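Local coordinates for IPT/TIG domain-containing protein (Bacteroides thetaiotaomicron, PDB 3TC9) that is of unknown function but probably binds nutrients as an auxiliary protein, joining an immunoglobulin-like IPT/TIG domain to a six-bladed beta-propeller, at residues 360-365 and 398-403; 139-144 and 334-339; 316-321 and 328-333; 155-160 and 180-185. One frame throughout, in Å; residues are numbered along the deposited sequence.

Contact 1: 360-365 and 398-403. With EDO (1,2-ethanediol), chain V.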
# COMPACT_ATOMS: atom_id res chain seq x y z
N GLU B 360 23.59 1.88 19.88
CA GLU B 360 24.17 1.14 21.01
C GLU B 360 23.22 0.12 21.61
O GLU B 360 23.61 -0.59 22.54
CB GLU B 360 24.71 2.08 22.10
CG GLU B 360 25.86 2.99 21.67
CD GLU B 360 27.13 2.34 21.17
OE1 GLU B 360 27.46 1.21 21.61
OE2 GLU B 360 27.80 2.97 20.33
N ASN B 361 22.01 0.03 21.07
CA ASN B 361 21.03 -0.98 21.43
C ASN B 361 21.02 -2.06 20.36
O ASN B 361 20.32 -3.08 20.52
CB ASN B 361 19.66 -0.34 21.62
CG ASN B 361 19.50 0.30 22.97
OD1 ASN B 361 20.09 -0.11 23.97
ND2 ASN B 361 18.68 1.32 23.05
N HIS B 362 21.82 -1.85 19.27
CA HIS B 362 22.02 -2.76 18.11
C HIS B 362 20.70 -3.22 17.48
O HIS B 362 20.53 -4.41 17.17
CB HIS B 362 22.88 -3.97 18.52
CG HIS B 362 24.14 -3.55 19.20
ND1 HIS B 362 25.21 -3.09 18.49
CD2 HIS B 362 24.43 -3.49 20.52
CE1 HIS B 362 26.14 -2.78 19.38
NE2 HIS B 362 25.71 -3.01 20.62
N CYS B 363 19.79 -2.29 17.26
CA CYS B 363 18.49 -2.64 16.69
C CYS B 363 17.88 -1.48 15.89
O CYS B 363 18.45 -0.38 15.82
CB CYS B 363 17.54 -3.11 17.79
SG CYS B 363 17.20 -1.87 19.05
N ILE B 364 16.75 -1.77 15.23
CA ILE B 364 15.96 -0.81 14.47
C ILE B 364 14.71 -0.56 15.28
O ILE B 364 14.03 -1.51 15.68
CB ILE B 364 15.63 -1.26 13.01
CG1 ILE B 364 16.85 -1.80 12.22
CG2 ILE B 364 14.90 -0.15 12.24
CD1 ILE B 364 18.12 -0.82 12.07
N ARG B 365 14.42 0.71 15.52
CA ARG B 365 13.23 1.11 16.28
C ARG B 365 12.21 1.74 15.36
O ARG B 365 12.54 2.13 14.25
CB ARG B 365 13.61 2.08 17.42
CG ARG B 365 14.85 1.69 18.23
CD ARG B 365 14.68 0.56 19.23
NE ARG B 365 13.64 0.81 20.23
CZ ARG B 365 13.82 1.44 21.39
NH1 ARG B 365 15.01 1.93 21.71
NH2 ARG B 365 12.81 1.58 22.22
N PHE B 398 22.60 -7.14 14.82
CA PHE B 398 23.41 -6.09 14.20
C PHE B 398 24.51 -5.72 15.16
O PHE B 398 24.44 -6.08 16.33
CB PHE B 398 22.57 -4.84 13.89
CG PHE B 398 21.36 -5.12 13.04
CD1 PHE B 398 21.47 -5.20 11.65
CD2 PHE B 398 20.11 -5.28 13.63
CE1 PHE B 398 20.34 -5.45 10.87
CE2 PHE B 398 18.99 -5.55 12.84
CZ PHE B 398 19.10 -5.61 11.47
N ASN B 399 25.52 -5.01 14.69
CA ASN B 399 26.59 -4.53 15.55
C ASN B 399 26.88 -3.09 15.16
O ASN B 399 27.60 -2.82 14.21
CB ASN B 399 27.82 -5.42 15.46
CG ASN B 399 28.78 -5.22 16.58
OD1 ASN B 399 28.72 -4.23 17.32
ND2 ASN B 399 29.73 -6.14 16.69
N HIS B 400 26.25 -2.17 15.90
CA HIS B 400 26.28 -0.72 15.73
C HIS B 400 25.66 -0.33 14.39
O HIS B 400 26.38 0.19 13.53
CB HIS B 400 27.72 -0.17 15.87
CG HIS B 400 28.25 -0.18 17.28
ND1 HIS B 400 29.58 -0.41 17.53
CD2 HIS B 400 27.61 0.03 18.45
CE1 HIS B 400 29.72 -0.29 18.85
NE2 HIS B 400 28.56 -0.04 19.44
N PRO B 401 24.34 -0.61 14.15
CA PRO B 401 23.70 -0.13 12.90
C PRO B 401 23.67 1.41 12.89
O PRO B 401 23.42 2.01 13.94
CB PRO B 401 22.29 -0.74 12.97
CG PRO B 401 22.02 -0.89 14.40
CD PRO B 401 23.34 -1.21 15.06
N GLU B 402 23.98 2.06 11.75
CA GLU B 402 24.02 3.52 11.72
C GLU B 402 23.15 4.11 10.63
O GLU B 402 22.26 4.89 10.96
CB GLU B 402 25.46 4.02 11.57
CG GLU B 402 26.31 3.75 12.80
CD GLU B 402 27.81 3.85 12.65
OE1 GLU B 402 28.33 3.66 11.52
OE2 GLU B 402 28.48 4.07 13.68
N GLY B 403 23.39 3.76 9.37
CA GLY B 403 22.59 4.28 8.26
C GLY B 403 21.40 3.38 7.98
O GLY B 403 21.45 2.18 8.24
C1 EDO V . 22.07 0.08 27.03
O1 EDO V . 21.31 0.98 26.21
C2 EDO V . 21.13 -0.68 27.97
O2 EDO V . 20.86 0.12 29.13
O HOH W 1 21.15 -6.85 17.41
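His-362 and His-400 bring the backbones nearest, with CA atoms 5.3 Å apart, and each takes a left-handed conformation with positive phi just ahead of its strand. At His-362 this belongs to a G1 beta bulge, in which His-362 and Cys-363 both face Asp-358. A water joins the backbones, donating to His-362 O and accepting from Phe-398 N. With CG opposite its carbonyl carbon (chi1 -52°), the His-362 ring offers ND1 as acceptor to His-400 N (2.9 Å), the donor lying in the ring plane. That bond, fairly straight at 159°, helps to fix the ring's rotation. The two imidazoles run side by side in the same direction, centroids 4.9 Å apart and planes inclined at 32°, with His-362 CE1 3.3 Å from His-400 CD2. His-400 NE2 donates to Glu-360 OE1 at 2.7 Å, reaching the carboxylate from above its plane, while ND1 bonds to Glu-419, so the ring is held between two carboxylates. A leucine in place of His-362 would probably leave His-400 N without its acceptor and let the loop from Phe-398 to His-400 shift. Farther along, Ile-364 CD1 meets Pro-401 CB at 4.3 Å, and Ile-364 CG1 approaches the Phe-398 ring. The contact joins two adjacent propeller blades: strand 363-367 lies between strands 352-358 and 372-376, whereas 401-407 pairs with 412-417, whose Ile-415 packs on both Ile-364 and Pro-401.

Contact 2: 139-144 and 334-339. With EDO (1,2-ethanediol), chain U.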
# COMPACT_ATOMS: atom_id res chain seq x y z
N ALA B 139 28.98 3.09 6.67
CA ALA B 139 27.77 3.49 5.94
C ALA B 139 26.84 4.10 6.97
O ALA B 139 25.89 3.45 7.44
CB ALA B 139 27.14 2.30 5.22
N VAL B 140 27.20 5.33 7.41
CA VAL B 140 26.52 6.06 8.50
C VAL B 140 25.27 6.79 8.01
O VAL B 140 24.40 7.13 8.82
CB VAL B 140 27.48 7.02 9.26
CG1 VAL B 140 28.71 6.28 9.76
CG2 VAL B 140 27.87 8.25 8.42
N TRP B 141 25.17 7.02 6.70
CA TRP B 141 24.03 7.73 6.13
C TRP B 141 23.81 7.20 4.75
O TRP B 141 24.76 7.11 3.98
CB TRP B 141 24.28 9.26 6.13
CG TRP B 141 23.02 10.06 6.11
CD1 TRP B 141 22.36 10.54 5.02
CD2 TRP B 141 22.26 10.48 7.26
NE1 TRP B 141 21.24 11.25 5.42
CE2 TRP B 141 21.18 11.25 6.79
CE3 TRP B 141 22.44 10.35 8.66
CZ2 TRP B 141 20.24 11.83 7.65
CZ3 TRP B 141 21.52 10.93 9.51
CH2 TRP B 141 20.43 11.66 9.00
N LEU B 142 22.58 6.75 4.47
CA LEU B 142 22.21 6.17 3.18
C LEU B 142 21.19 7.08 2.51
O LEU B 142 20.26 7.55 3.18
CB LEU B 142 21.66 4.74 3.37
CG LEU B 142 22.68 3.67 3.75
CD1 LEU B 142 22.02 2.45 4.36
CD2 LEU B 142 23.43 3.21 2.53
N SER B 143 21.39 7.39 1.20
CA SER B 143 20.51 8.30 0.46
C SER B 143 20.46 7.96 -1.02
O SER B 143 21.51 7.92 -1.69
CB SER B 143 20.96 9.74 0.65
OG SER B 143 20.20 10.64 -0.13
N PHE B 144 19.25 7.73 -1.53
CA PHE B 144 19.03 7.48 -2.95
C PHE B 144 19.16 8.78 -3.73
O PHE B 144 18.86 9.85 -3.21
CB PHE B 144 17.62 6.89 -3.19
CG PHE B 144 17.56 5.39 -3.03
CD1 PHE B 144 18.15 4.56 -3.99
CD2 PHE B 144 16.96 4.81 -1.92
CE1 PHE B 144 18.14 3.17 -3.83
CE2 PHE B 144 16.94 3.42 -1.76
CZ PHE B 144 17.53 2.61 -2.71
N PRO B 334 20.67 7.17 19.06
CA PRO B 334 19.91 7.01 17.81
C PRO B 334 20.67 7.65 16.65
O PRO B 334 21.34 8.67 16.84
CB PRO B 334 18.60 7.72 18.10
CG PRO B 334 18.94 8.76 19.14
CD PRO B 334 20.00 8.12 19.99
N ARG B 335 20.64 7.01 15.48
CA ARG B 335 21.37 7.51 14.32
C ARG B 335 20.39 7.87 13.21
O ARG B 335 19.41 8.56 13.50
CB ARG B 335 22.43 6.48 13.89
CG ARG B 335 23.64 6.36 14.85
CD ARG B 335 24.35 7.70 15.00
NE ARG B 335 25.69 7.57 15.53
CZ ARG B 335 26.79 7.46 14.80
NH1 ARG B 335 26.72 7.46 13.47
NH2 ARG B 335 27.97 7.33 15.38
N GLN B 336 20.61 7.42 11.95
CA GLN B 336 19.69 7.76 10.86
C GLN B 336 18.33 7.10 11.01
O GLN B 336 18.23 5.97 11.52
CB GLN B 336 20.29 7.39 9.49
CG GLN B 336 19.56 8.04 8.32
CD GLN B 336 20.10 7.63 6.97
OE1 GLN B 336 20.93 6.72 6.85
NE2 GLN B 336 19.64 8.27 5.91
N GLY B 337 17.30 7.83 10.57
CA GLY B 337 15.92 7.39 10.49
C GLY B 337 15.40 7.43 9.07
O GLY B 337 16.04 8.02 8.20
N THR B 338 14.27 6.80 8.82
CA THR B 338 13.64 6.75 7.50
C THR B 338 12.12 6.78 7.72
O THR B 338 11.62 6.12 8.64
CB THR B 338 14.19 5.52 6.68
OG1 THR B 338 13.92 5.69 5.29
CG2 THR B 338 13.70 4.15 7.16
N PHE B 339 11.40 7.61 6.93
CA PHE B 339 9.94 7.73 6.96
C PHE B 339 9.36 6.67 6.04
O PHE B 339 9.74 6.58 4.87
CB PHE B 339 9.49 9.13 6.55
CG PHE B 339 9.71 10.15 7.64
CD1 PHE B 339 8.76 10.33 8.64
CD2 PHE B 339 10.88 10.90 7.68
CE1 PHE B 339 8.98 11.25 9.66
CE2 PHE B 339 11.10 11.83 8.71
CZ PHE B 339 10.14 12.00 9.68
C1 EDO U . 25.73 9.92 11.56
O1 EDO U . 25.53 10.95 10.60
C2 EDO U . 24.38 9.23 11.73
O2 EDO U . 24.49 7.85 11.36
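Gln-336 reaches Leu-142 with both ends of its amide: Leu-142 N donates to OE1 (2.9 Å), and NE2 donates to Leu-142 O (2.9 Å) in a nearly straight bond of 170°. The carboxamide thus pairs with one residue's backbone much as a neighbouring strand would. An extended side chain, with CG anti to the backbone N (chi1 -165°), lays the group along the indole of Trp-141. Amide and ring planes are only 15° apart; NE2 lies over the pyrrole ring, and CG makes a CH-pi contact 3.5 Å from the six-membered-ring centroid. A serine at Trp-141 would probably strip the Gln-336 side chain of this flat support and set its amide freer to turn. OE1 takes a second bond from Ile-404 N, and His-274 meets Trp-141 edge-to-face, so the stacked pair is itself positioned by neighbours. Beside it, an ethanediol O2 donates to Val-140 O (2.6 Å) and accepts from Arg-335 NH1 (3.1 Å), the guanidinium presenting its edge. Strands 141-145 and 334-341 are the inner strands of two blades that are not sequential around the propeller; strand 401-407, the inner strand of the blade between them, supplies Ile-404 and packs through Val-405 on Leu-142.

Contact 3: 316-321 and 328-333. With EDO (1,2-ethanediol), chain V; EDO (1,2-ethanediol), chain R.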
# COMPACT_ATOMS: atom_id res chain seq x y z
N GLN B 316 16.18 12.82 28.07
CA GLN B 316 17.47 13.51 27.94
C GLN B 316 18.53 12.87 28.84
O GLN B 316 18.35 12.81 30.06
CB GLN B 316 17.36 15.02 28.27
CG GLN B 316 16.31 15.77 27.48
CD GLN B 316 15.04 15.95 28.26
OE1 GLN B 316 14.26 15.01 28.44
NE2 GLN B 316 14.82 17.17 28.74
N GLY B 317 19.59 12.36 28.22
CA GLY B 317 20.71 11.73 28.90
C GLY B 317 20.48 10.35 29.50
O GLY B 317 21.40 9.82 30.13
N ALA B 318 19.27 9.77 29.32
CA ALA B 318 18.96 8.46 29.91
C ALA B 318 19.04 7.33 28.86
O ALA B 318 18.08 7.06 28.13
CB ALA B 318 17.60 8.48 30.57
N LYS B 319 20.22 6.69 28.79
CA LYS B 319 20.58 5.58 27.89
C LYS B 319 19.91 4.29 28.34
O LYS B 319 20.17 3.82 29.45
CB LYS B 319 22.11 5.32 27.91
CG LYS B 319 23.05 6.49 27.74
CD LYS B 319 24.29 6.22 28.58
CE LYS B 319 25.47 7.03 28.15
NZ LYS B 319 26.73 6.36 28.56
N ASP B 320 19.11 3.67 27.49
CA ASP B 320 18.51 2.39 27.83
C ASP B 320 17.81 1.81 26.62
O ASP B 320 17.78 2.44 25.59
CB ASP B 320 17.51 2.56 29.00
CG ASP B 320 17.32 1.35 29.88
OD1 ASP B 320 17.71 0.23 29.45
OD2 ASP B 320 16.74 1.50 30.96
N TRP B 321 17.25 0.61 26.75
CA TRP B 321 16.45 -0.03 25.72
C TRP B 321 15.09 -0.31 26.32
O TRP B 321 14.97 -1.20 27.16
CB TRP B 321 17.11 -1.30 25.16
CG TRP B 321 16.27 -1.94 24.09
CD1 TRP B 321 15.99 -1.43 22.85
CD2 TRP B 321 15.46 -3.11 24.23
NE1 TRP B 321 15.11 -2.24 22.19
CE2 TRP B 321 14.79 -3.30 23.00
CE3 TRP B 321 15.31 -4.07 25.25
CZ2 TRP B 321 13.97 -4.41 22.77
CZ3 TRP B 321 14.50 -5.17 25.02
CH2 TRP B 321 13.85 -5.34 23.79
N LYS B 328 8.59 7.79 28.19
CA LYS B 328 8.72 6.46 28.81
C LYS B 328 9.60 5.56 27.92
O LYS B 328 10.17 4.58 28.40
CB LYS B 328 7.34 5.81 29.07
CG LYS B 328 6.52 6.54 30.12
CD LYS B 328 5.36 5.68 30.60
N ALA B 329 9.71 5.89 26.63
CA ALA B 329 10.59 5.13 25.73
C ALA B 329 12.04 5.56 25.95
O ALA B 329 12.29 6.70 26.35
CB ALA B 329 10.19 5.36 24.29
N ARG B 330 12.98 4.65 25.73
CA ARG B 330 14.41 4.91 25.91
C ARG B 330 15.19 4.38 24.76
O ARG B 330 14.88 3.33 24.22
CB ARG B 330 14.97 4.29 27.22
CG ARG B 330 14.29 4.75 28.50
CD ARG B 330 14.60 6.17 28.86
NE ARG B 330 13.43 6.88 29.38
CZ ARG B 330 13.04 6.84 30.65
NH1 ARG B 330 13.63 6.03 31.50
NH2 ARG B 330 12.01 7.58 31.06
N MSE B 331 16.26 5.10 24.43
CA MSE B 331 17.15 4.69 23.36
C MSE B 331 18.60 4.95 23.78
O MSE B 331 18.86 5.49 24.85
CB MSE B 331 16.78 5.40 22.05
CG MSE B 331 17.02 6.89 22.06
SE MSE B 331 15.72 7.73 20.91
CE MSE B 331 13.97 7.15 21.86
N HIS B 332 19.52 4.50 22.96
CA HIS B 332 20.92 4.64 23.23
C HIS B 332 21.65 4.86 21.92
O HIS B 332 21.91 3.91 21.16
CB HIS B 332 21.44 3.41 23.99
CG HIS B 332 22.82 3.57 24.55
ND1 HIS B 332 23.41 2.58 25.30
CD2 HIS B 332 23.70 4.59 24.40
CE1 HIS B 332 24.62 3.02 25.59
NE2 HIS B 332 24.85 4.22 25.06
N ALA B 333 21.99 6.14 21.66
CA ALA B 333 22.68 6.68 20.49
C ALA B 333 21.83 6.50 19.21
O ALA B 333 22.23 5.74 18.33
CB ALA B 333 24.08 6.05 20.32
C1 EDO V . 22.07 0.08 27.03
O1 EDO V . 21.31 0.98 26.21
C2 EDO V . 21.13 -0.68 27.97
O2 EDO V . 20.86 0.12 29.13
C1 EDO R . 27.59 6.56 23.83
O1 EDO R . 26.23 6.99 23.75
C2 EDO R . 27.94 6.43 25.31
O2 EDO R . 27.20 5.33 25.87
O HOH W 2 16.22 7.67 26.26
O HOH W 3 15.29 3.71 31.67
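Asp-320 N donates to Met-331 O (3.2 Å) where two loops cross nearly at right angles, 92° apart, the donor standing well above the carbonyl plane. Lys-319 CA makes a further C-H...O contact with the same oxygen, and a water bridges Ala-318 O to Met-331 N. Among side chains, Lys-319 lays CB squarely over one face of the His-332 imidazole, a CH-pi contact 3.8 Å from the ring centroid. CG continues over the CD2-NE2 side, and the chain carries NZ to an ethanediol O2 (2.9 Å) that also hydrogen-bonds His-332 NE2 (2.7 Å). A second ethanediol accepts from His-332 ND1 through O1 (2.8 Å) and reaches Asp-320 OD1 through O2, so the ring is gripped at both nitrogens. A chi1 of -151° turns the Asp-320 carboxylate away from the residue's own N and onward along the chain, where OD1 accepts from Trp-321 N. Asp-320 CB rests against Arg-330 CB (3.6 Å). The opposite charges do not touch: a water links Asp-320 OD2 to Arg-330 NH1, while Arg-330 NH2 bonds Lys-327 O. These loops link strand 305-312 of one blade to strand 334-341 of the next, either side of strand 324-325. Toward the blade, the selenomethionine Met-331 packs on Phe-356 and Asp-358 of strand 352-358, and Trp-321 makes a cation-pi contact with Arg-379.

Contact 4: 155-160 and 180-185. With EDO (1,2-ethanediol), chain U; PO4 (phosphate ion), chain Q.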
# COMPACT_ATOMS: atom_id res chain seq x y z
N VAL B 155 27.71 7.65 2.99
CA VAL B 155 28.86 8.36 3.55
C VAL B 155 29.32 7.51 4.72
O VAL B 155 28.50 6.83 5.32
CB VAL B 155 28.61 9.85 3.92
CG1 VAL B 155 28.42 10.70 2.67
CG2 VAL B 155 27.46 10.03 4.90
N GLY B 156 30.61 7.51 5.01
CA GLY B 156 31.17 6.63 6.03
C GLY B 156 32.09 7.24 7.05
O GLY B 156 33.05 6.57 7.45
N GLU B 157 31.79 8.47 7.52
CA GLU B 157 32.58 9.23 8.50
C GLU B 157 33.99 9.44 7.92
O GLU B 157 34.12 10.17 6.94
CB GLU B 157 32.60 8.58 9.90
CG GLU B 157 31.39 8.97 10.74
CD GLU B 157 31.13 8.19 12.03
OE1 GLU B 157 31.98 7.35 12.42
OE2 GLU B 157 30.07 8.44 12.65
N GLN B 158 35.01 8.76 8.48
CA GLN B 158 36.38 8.87 7.98
C GLN B 158 36.56 8.09 6.66
O GLN B 158 37.48 8.39 5.90
CB GLN B 158 37.41 8.43 9.04
CG GLN B 158 37.47 6.92 9.33
CD GLN B 158 36.65 6.50 10.52
OE1 GLN B 158 35.59 7.04 10.85
NE2 GLN B 158 37.11 5.46 11.17
N HIS B 159 35.66 7.10 6.39
CA HIS B 159 35.72 6.24 5.21
C HIS B 159 35.12 6.95 4.00
O HIS B 159 34.39 7.92 4.19
CB HIS B 159 35.05 4.90 5.50
CG HIS B 159 35.69 4.17 6.63
ND1 HIS B 159 36.88 3.49 6.47
CD2 HIS B 159 35.30 4.06 7.92
CE1 HIS B 159 37.17 2.98 7.66
NE2 HIS B 159 36.24 3.30 8.56
N PRO B 160 35.42 6.52 2.75
CA PRO B 160 34.92 7.25 1.58
C PRO B 160 33.40 7.25 1.35
O PRO B 160 32.67 6.39 1.85
CB PRO B 160 35.58 6.54 0.40
CG PRO B 160 36.71 5.78 0.97
CD PRO B 160 36.27 5.39 2.32
N LYS B 180 35.36 13.41 8.75
CA LYS B 180 34.19 12.84 9.42
C LYS B 180 32.87 13.26 8.74
O LYS B 180 32.16 14.13 9.24
CB LYS B 180 34.19 13.23 10.91
CG LYS B 180 33.35 12.34 11.82
CD LYS B 180 33.36 12.91 13.24
CE LYS B 180 32.62 12.05 14.22
NZ LYS B 180 32.25 12.81 15.45
N VAL B 181 32.54 12.61 7.60
CA VAL B 181 31.31 12.89 6.84
C VAL B 181 30.08 12.29 7.56
O VAL B 181 30.02 11.08 7.78
CB VAL B 181 31.39 12.44 5.39
CG1 VAL B 181 30.28 13.10 4.58
CG2 VAL B 181 32.76 12.76 4.79
N ARG B 182 29.09 13.14 7.89
CA ARG B 182 27.94 12.75 8.69
C ARG B 182 26.67 12.49 7.92
O ARG B 182 25.96 11.54 8.23
CB ARG B 182 27.67 13.85 9.74
CG ARG B 182 28.81 14.10 10.73
CD ARG B 182 29.19 12.85 11.53
NE ARG B 182 28.05 12.32 12.27
CZ ARG B 182 27.78 12.60 13.55
NH1 ARG B 182 28.59 13.39 14.25
NH2 ARG B 182 26.72 12.07 14.14
N THR B 183 26.32 13.37 6.97
CA THR B 183 25.07 13.26 6.24
C THR B 183 25.23 13.57 4.77
O THR B 183 26.26 14.08 4.34
CB THR B 183 23.96 14.21 6.84
OG1 THR B 183 24.35 15.59 6.75
CG2 THR B 183 23.53 13.85 8.26
N ILE B 184 24.15 13.25 4.02
CA ILE B 184 23.88 13.49 2.61
C ILE B 184 22.50 14.05 2.49
O ILE B 184 21.54 13.46 3.02
CB ILE B 184 23.96 12.22 1.69
CG1 ILE B 184 25.12 11.30 1.99
CG2 ILE B 184 23.83 12.57 0.18
CD1 ILE B 184 24.72 9.85 1.91
N CYS B 185 22.37 15.14 1.75
CA CYS B 185 21.08 15.66 1.36
C CYS B 185 21.21 16.29 -0.04
O CYS B 185 22.31 16.29 -0.62
CB CYS B 185 20.45 16.60 2.39
SG CYS B 185 21.40 18.09 2.76
C1 EDO U . 25.73 9.92 11.56
O1 EDO U . 25.53 10.95 10.60
C2 EDO U . 24.38 9.23 11.73
O2 EDO U . 24.49 7.85 11.36
P PO4 Q . 36.37 2.00 12.17
O1 PO4 Q . 35.83 0.78 13.00
O2 PO4 Q . 36.36 3.29 13.08
O3 PO4 Q . 35.49 2.23 10.90
O4 PO4 Q . 37.83 1.77 11.63
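Glu-157 meets Val-181 where a beta hairpin of one propeller blade reaches the inner strand of the next: a type II' turn, Gly-156 to His-159, connects strands 151-156 and 159-165, and the touching parts run antiparallel. The backbone gives one hydrogen-bonded antiparallel pair, with Val-181 N donating to Glu-157 O at 3.0 Å and a weak return bond from Glu-157 N to Val-181 O. Within the turn, His-159 N bonds Gly-156 O. Charged groups follow. Glu-157 and Lys-180 lie alongside each other, CG to CG at 4.0 Å, and the glutamate carboxylate has its salt bridge with Arg-418. Arg-182 NE stands 4.4 Å from Glu-157 OE2, which is well out of the guanidinium plane, so charge alone relates them; Asp-198 and Glu-272 bind the arginine's NH1. A phosphate ion, probably from the crystallisation liquor, lies at the turn: Gln-158 NE2 and His-159 NE2 both donate to it, the latter to O3 at 2.7 Å, and Arg-418 and Arg-421 join them around the anion. Apolar packing is built on Val-155, which lies athwart Val-181; a chi1 of -164° sets Val-181 CG1 on the Val-155 side, 3.6 Å from Val-155 CG1. The valine also runs antiparallel to the Ile-184 side chain, tightly enough that Val-155 CG1 and Ile-184 CG1 are 3.4 Å apart.

Contacts 1, 2 and 4 join different propeller blades, and contact 3 ties the loops leading into one of them. Contacts 1 and 2 have centres about 11 Å apart and meet where Gln-336 N lies 3.2 Å from Glu-402 O, probably a hydrogen bond. Contacts 2 and 4 are equally close; Val-140 N probably bonds Val-155 O (2.9 Å), and one ethanediol touches both. Contacts 1 and 3, centres about 14 Å apart, share a second ethanediol, between Asn-361, Asp-320 and His-332, and Arg-365 NH1 probably bonds Arg-330 O (2.9 Å). Contacts 3 and 4 stay apart, about 25 Å between centres. The ethanediols may mark pockets, but no active site is established.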